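Local coordinates for Exo-poly-alpha-D-galacturonosidase (Thermotoga maritima, PDB 3JUR), which probably hydrolyses polygalacturonate, the acidic backbone of pectin, as a hyperthermoactive exo-acting polygalacturonase of glycoside hydrolase family 28, at residues 218-223 with 243-248; 61-66 with 81-86. All coordinates share one frame; numbering follows the deposited sequence.

Interaction 1: residues 218-223 with 243-248; sequences PVLSEN and PESCKY
The carboxylate of Glu222 sits at the edge of the Tyr248 ring, OE2 lying 4.1 Å from CD2 and the two planes turned 66° apart; the side chains run side by side in the same direction. The rings of Tyr282, only about 10° from the Tyr248 plane, and of His17 also meet this tyrosine, and its hydroxyl is hydrogen-bonded to Glu13. At the other end of the contact the Pro218 ring packs its CB on Cys246 SG at 3.8 Å. With SG anti to its own carbonyl carbon (chi1 -69°), Cys246 reaches into the bend of 218-221, where SG comes to 3.2 Å from Pro218 O and accepts a weak bond from Ser221 N, 3.7 Å away. Four backbone bonds join the segments in parallel register: Glu244 N to Pro218 O, Leu220 N to Glu244 O (2.9 Å), Lys247 N to Ser221 O (3.0 Å) and Asn223 N to Lys247 O. The middle bends alike in both: Leu220 and Ser245, paired in register, each have positive phi, and Leu220 CD2 lies on Ser245 CB at 3.5 Å. Asn223 and Tyr248, again with positive phi, turn the corners together. Ser221 OG folds back to Val219 O at 2.9 Å, approaching from above the carbonyl plane, and is also bonded to Cys198 N of the preceding coil; the Asn223 side chain bonds through ND2 to Asn200 of that coil and through OD1 to Arg19 N. Glu222 and Lys247 share one face, yet their charged ends stay apart. The chemistry is thus that of two successive beta-helix coils turning in step, held chiefly by backbone bonds, with a thiol and a hydroxyl meeting polar backbone atoms inside the turn.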
loop_
_atom_site.group_PDB
_atom_site.type_symbol
_atom_site.label_atom_id
_atom_site.label_comp_id
_atom_site.label_asym_id
_atom_site.label_seq_id
_atom_site.Cartn_x
_atom_site.Cartn_y
_atom_site.Cartn_z
ATOM N N PRO D 218 41.107 -13.640 10.103
ATOM C CA PRO D 218 41.785 -14.636 9.279
ATOM C C PRO D 218 42.234 -14.011 7.963
ATOM O O PRO D 218 41.464 -13.274 7.327
ATOM C CB PRO D 218 40.713 -15.708 9.039
ATOM C CG PRO D 218 39.411 -15.030 9.252
ATOM C CD PRO D 218 39.634 -13.776 10.048
ATOM N N VAL D 219 43.472 -14.299 7.572
ATOM C CA VAL D 219 44.077 -13.701 6.386
ATOM C C VAL D 219 44.668 -14.801 5.523
ATOM O O VAL D 219 45.399 -15.660 6.019
ATOM C CB VAL D 219 45.200 -12.685 6.753
ATOM C CG1 VAL D 219 45.767 -12.014 5.501
ATOM C CG2 VAL D 219 44.699 -11.637 7.743
ATOM N N LEU D 220 44.342 -14.766 4.233
ATOM C CA LEU D 220 44.890 -15.698 3.239
ATOM C C LEU D 220 44.741 -17.144 3.700
ATOM O O LEU D 220 45.608 -17.997 3.462
ATOM C CB LEU D 220 46.344 -15.346 2.913
ATOM C CG LEU D 220 46.579 -14.035 2.160
ATOM C CD1 LEU D 220 48.029 -13.597 2.284
ATOM C CD2 LEU D 220 46.180 -14.180 0.695
ATOM N N SER D 221 43.616 -17.397 4.360
ATOM C CA SER D 221 43.344 -18.673 4.997
ATOM C C SER D 221 42.220 -19.416 4.288
ATOM O O SER D 221 41.377 -18.811 3.613
ATOM C CB SER D 221 42.999 -18.463 6.473
ATOM O OG SER D 221 44.148 -18.042 7.190
ATOM N N GLU D 222 42.212 -20.732 4.464
ATOM C CA GLU D 222 41.248 -21.594 3.803
ATOM C C GLU D 222 40.676 -22.618 4.777
ATOM O O GLU D 222 41.398 -23.159 5.626
ATOM C CB GLU D 222 41.917 -22.293 2.621
ATOM C CG GLU D 222 40.952 -22.861 1.619
ATOM C CD GLU D 222 41.633 -23.270 0.329
ATOM O OE1 GLU D 222 42.434 -22.466 -0.200
ATOM O OE2 GLU D 222 41.361 -24.391 -0.152
ATOM N N ASN D 223 39.379 -22.884 4.634
ATOM C CA ASN D 223 38.631 -23.764 5.537
ATOM C C ASN D 223 38.605 -23.226 6.973
ATOM O O ASN D 223 39.267 -23.757 7.878
ATOM C CB ASN D 223 39.136 -25.213 5.468
ATOM C CG ASN D 223 38.357 -26.146 6.372
ATOM O OD1 ASN D 223 37.244 -25.835 6.789
ATOM N ND2 ASN D 223 38.939 -27.301 6.682
ATOM N N PRO D 243 37.106 -11.509 7.365
ATOM C CA PRO D 243 37.736 -12.470 6.456
ATOM C C PRO D 243 38.468 -11.731 5.328
ATOM O O PRO D 243 37.819 -11.062 4.498
ATOM C CB PRO D 243 36.541 -13.254 5.881
ATOM C CG PRO D 243 35.402 -12.970 6.804
ATOM C CD PRO D 243 35.637 -11.584 7.311
ATOM N N GLU D 244 39.796 -11.845 5.304
ATOM C CA GLU D 244 40.612 -11.128 4.332
ATOM C C GLU D 244 41.398 -12.069 3.418
ATOM O O GLU D 244 42.305 -12.769 3.873
ATOM C CB GLU D 244 41.537 -10.118 5.032
ATOM C CG GLU D 244 42.281 -9.215 4.058
ATOM C CD GLU D 244 42.728 -7.890 4.650
ATOM O OE1 GLU D 244 42.958 -6.965 3.841
ATOM O OE2 GLU D 244 42.857 -7.757 5.898
ATOM N N SER D 245 41.047 -12.050 2.130
ATOM C CA SER D 245 41.557 -12.986 1.110
ATOM C C SER D 245 41.400 -14.457 1.523
ATOM O O SER D 245 42.276 -15.282 1.267
ATOM C CB SER D 245 43.004 -12.669 0.712
ATOM O OG SER D 245 43.086 -11.469 -0.031
ATOM N N CYS D 246 40.278 -14.763 2.168
ATOM C CA CYS D 246 39.971 -16.119 2.618
ATOM C C CYS D 246 39.051 -16.847 1.650
ATOM O O CYS D 246 38.268 -16.220 0.932
ATOM C CB CYS D 246 39.349 -16.090 4.013
ATOM S SG CYS D 246 40.527 -15.600 5.273
ATOM N N LYS D 247 39.153 -18.170 1.642
ATOM C CA LYS D 247 38.364 -19.021 0.755
ATOM C C LYS D 247 37.736 -20.167 1.557
ATOM O O LYS D 247 38.428 -20.832 2.326
ATOM C CB LYS D 247 39.251 -19.582 -0.367
ATOM C CG LYS D 247 38.483 -20.268 -1.490
ATOM C CD LYS D 247 39.403 -20.750 -2.611
ATOM C CE LYS D 247 38.610 -21.488 -3.685
ATOM N NZ LYS D 247 39.428 -21.865 -4.878
ATOM N N TYR D 248 36.439 -20.396 1.356
ATOM C CA TYR D 248 35.673 -21.431 2.069
ATOM C C TYR D 248 35.643 -21.171 3.565
ATOM O O TYR D 248 36.459 -21.705 4.332
ATOM C CB TYR D 248 36.190 -22.850 1.781
ATOM C CG TYR D 248 36.165 -23.242 0.329
ATOM C CD1 TYR D 248 34.973 -23.257 -0.387
ATOM C CD2 TYR D 248 37.334 -23.637 -0.325
ATOM C CE1 TYR D 248 34.943 -23.627 -1.731
ATOM C CE2 TYR D 248 37.316 -24.015 -1.666
ATOM C CZ TYR D 248 36.117 -24.000 -2.363
ATOM O OH TYR D 248 36.083 -24.363 -3.689
#

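Interaction 2: residues 61-66 with 81-86; sequences RLIVPE and ELHVKG
Two neighbouring coils near the start of the parallel beta-helix meet here, strand 61-64 lying beside strand 81-84 with their directions 20° apart. The ladder alternates between the two strands: Leu62 N binds Glu81 O at 2.8 Å, His83 N binds Leu62 O, Val64 N binds His83 O, and Lys85 N binds Val64 O at 2.8 Å. A weak second bond from Gly86 N, at 3.3 Å, also reaches Val64 O, where the strands give way to a turn. Gly86 has no side chain, which lets its CA pass 3.2 Å from Pro65 O. One face carries Leu62, Val64, Leu82 and Val84. Leu82 CD1 touches two neighbours, 3.9 Å from Leu62 CD2 and 4.0 Å from Val64 CG2; helix 44-57 packs on Leu62 and Val64, and Ile88 on Val64 and Leu82. On the other face Arg61 and Glu81 run side by side. Glu81 CG is anti to the backbone N (chi1 180°), which brings the carboxylate alongside the aliphatic part of the arginine, OE1 lying 3.7 Å from Arg61 CG. The guanidinium and carboxylate planes are 47° apart and the charged atoms do not touch: Arg61 instead makes a salt bridge with Glu27, while Glu81 OE2 and His83 ND1 both bond to Thr128 OG1. With an alanine at Glu81, the Arg61 methylenes would probably lose their flanking carboxylate and Thr128 one of its two polar partners. Beyond the strands, Glu66 forms a salt bridge with Lys85 of a neighbouring subunit. In-register parallel pairing, with aliphatic residues stacked inward and a mostly polar outer face, Ile63 excepted, is typical of the right-handed parallel beta-helix of family 28 glycoside hydrolases.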
loop_
_atom_site.group_PDB
_atom_site.type_symbol
_atom_site.label_atom_id
_atom_site.label_comp_id
_atom_site.label_asym_id
_atom_site.label_seq_id
_atom_site.Cartn_x
_atom_site.Cartn_y
_atom_site.Cartn_z
ATOM N N ARG D 61 45.211 -30.589 22.862
ATOM C CA ARG D 61 44.410 -29.553 23.514
ATOM C C ARG D 61 45.134 -28.936 24.711
ATOM O O ARG D 61 45.674 -29.650 25.560
ATOM C CB ARG D 61 43.041 -30.108 23.957
ATOM C CG ARG D 61 42.236 -30.828 22.847
ATOM C CD ARG D 61 40.844 -31.314 23.308
ATOM N NE ARG D 61 40.910 -32.306 24.390
ATOM C CZ ARG D 61 40.973 -33.629 24.222
ATOM N NH1 ARG D 61 40.982 -34.170 23.008
ATOM N NH2 ARG D 61 41.022 -34.419 25.283
ATOM N N LEU D 62 45.147 -27.605 24.764
ATOM C CA LEU D 62 45.648 -26.870 25.924
ATOM C C LEU D 62 44.449 -26.370 26.725
ATOM O O LEU D 62 43.680 -25.533 26.251
ATOM C CB LEU D 62 46.559 -25.703 25.491
ATOM C CG LEU D 62 47.002 -24.630 26.506
ATOM C CD1 LEU D 62 47.586 -25.227 27.784
ATOM C CD2 LEU D 62 47.989 -23.651 25.888
ATOM N N ILE D 63 44.293 -26.893 27.937
ATOM C CA ILE D 63 43.160 -26.528 28.779
ATOM C C ILE D 63 43.498 -25.333 29.672
ATOM O O ILE D 63 44.432 -25.384 30.476
ATOM C CB ILE D 63 42.646 -27.741 29.612
ATOM C CG1 ILE D 63 42.048 -28.807 28.682
ATOM C CG2 ILE D 63 41.608 -27.300 30.653
ATOM C CD1 ILE D 63 41.985 -30.194 29.287
ATOM N N VAL D 64 42.740 -24.255 29.490
ATOM C CA VAL D 64 42.804 -23.078 30.348
ATOM C C VAL D 64 41.575 -23.114 31.260
ATOM O O VAL D 64 40.466 -22.802 30.815
ATOM C CB VAL D 64 42.803 -21.756 29.523
ATOM C CG1 VAL D 64 42.948 -20.547 30.435
ATOM C CG2 VAL D 64 43.898 -21.767 28.462
ATOM N N PRO D 65 41.764 -23.494 32.537
ATOM C CA PRO D 65 40.633 -23.671 33.449
ATOM C C PRO D 65 40.084 -22.349 34.004
ATOM O O PRO D 65 40.513 -21.268 33.577
ATOM C CB PRO D 65 41.229 -24.526 34.576
ATOM C CG PRO D 65 42.674 -24.179 34.595
ATOM C CD PRO D 65 43.060 -23.758 33.200
ATOM N N GLU D 66 39.135 -22.453 34.936
ATOM C CA GLU D 66 38.589 -21.309 35.675
ATOM C C GLU D 66 39.703 -20.400 36.211
ATOM O O GLU D 66 40.772 -20.875 36.605
ATOM C CB GLU D 66 37.715 -21.823 36.832
ATOM C CG GLU D 66 37.328 -20.797 37.912
ATOM C CD GLU D 66 37.124 -21.433 39.296
ATOM O OE1 GLU D 66 37.991 -22.222 39.736
ATOM O OE2 GLU D 66 36.099 -21.140 39.954
ATOM N N GLU D 81 44.740 -26.981 19.802
ATOM C CA GLU D 81 43.458 -26.428 20.225
ATOM C C GLU D 81 43.631 -25.696 21.553
ATOM O O GLU D 81 44.048 -26.291 22.552
ATOM C CB GLU D 81 42.407 -27.533 20.358
ATOM C CG GLU D 81 41.015 -27.053 20.799
ATOM C CD GLU D 81 40.063 -28.205 21.096
ATOM O OE1 GLU D 81 40.049 -29.184 20.317
ATOM O OE2 GLU D 81 39.326 -28.138 22.103
ATOM N N LEU D 82 43.333 -24.401 21.553
ATOM C CA LEU D 82 43.336 -23.616 22.776
ATOM C C LEU D 82 41.932 -23.648 23.392
ATOM O O LEU D 82 41.018 -22.983 22.905
ATOM C CB LEU D 82 43.792 -22.184 22.477
ATOM C CG LEU D 82 43.916 -21.162 23.613
ATOM C CD1 LEU D 82 45.001 -21.539 24.636
ATOM C CD2 LEU D 82 44.168 -19.766 23.038
ATOM N N HIS D 83 41.772 -24.436 24.455
ATOM C CA HIS D 83 40.468 -24.644 25.088
ATOM C C HIS D 83 40.306 -23.737 26.309
ATOM O O HIS D 83 40.926 -23.957 27.354
ATOM C CB HIS D 83 40.274 -26.124 25.438
ATOM C CG HIS D 83 38.917 -26.453 25.983
ATOM N ND1 HIS D 83 37.768 -26.388 25.219
ATOM C CD2 HIS D 83 38.526 -26.865 27.212
ATOM C CE1 HIS D 83 36.729 -26.733 25.959
ATOM N NE2 HIS D 83 37.161 -27.027 27.172
ATOM N N VAL D 84 39.474 -22.706 26.153
ATOM C CA VAL D 84 39.340 -21.643 27.146
ATOM C C VAL D 84 38.065 -21.785 27.983
ATOM O O VAL D 84 36.943 -21.587 27.474
ATOM C CB VAL D 84 39.376 -20.233 26.484
ATOM C CG1 VAL D 84 39.587 -19.156 27.541
ATOM C CG2 VAL D 84 40.475 -20.154 25.435
ATOM N N LYS D 85 38.246 -22.130 29.259
ATOM C CA LYS D 85 37.140 -22.203 30.219
ATOM C C LYS D 85 37.080 -20.929 31.064
ATOM O O LYS D 85 36.001 -20.390 31.301
ATOM C CB LYS D 85 37.285 -23.419 31.140
ATOM C CG LYS D 85 37.036 -24.764 30.482
ATOM C CD LYS D 85 37.254 -25.880 31.506
ATOM C CE LYS D 85 36.813 -27.240 30.985
ATOM N NZ LYS D 85 36.843 -28.260 32.080
ATOM N N GLY D 86 38.242 -20.465 31.523
ATOM C CA GLY D 86 38.340 -19.227 32.299
ATOM C C GLY D 86 38.466 -18.010 31.397
ATOM O O GLY D 86 37.896 -17.977 30.307
#

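Overall arrangement
Both contacts join successive coils of the same beta-helix, but at different places along it. Interaction 1 lies about 11 Å from the centre of the chain and is buried; interaction 2 lies about 24 Å out, near the start of the helix, is partly buried, and its turn reaches another subunit of the tetramer. Their centres are about 25 Å apart and their nearest atoms about 13 Å, so they do not touch. In family 28 the catalytic aspartates lie in the coils, and one family motif probably falls just before 243-248, placing interaction 1 nearer the likely active site. Interaction 2 pairs regular strands; interaction 1 pairs mainly bends and corners, with isolated bridges between them.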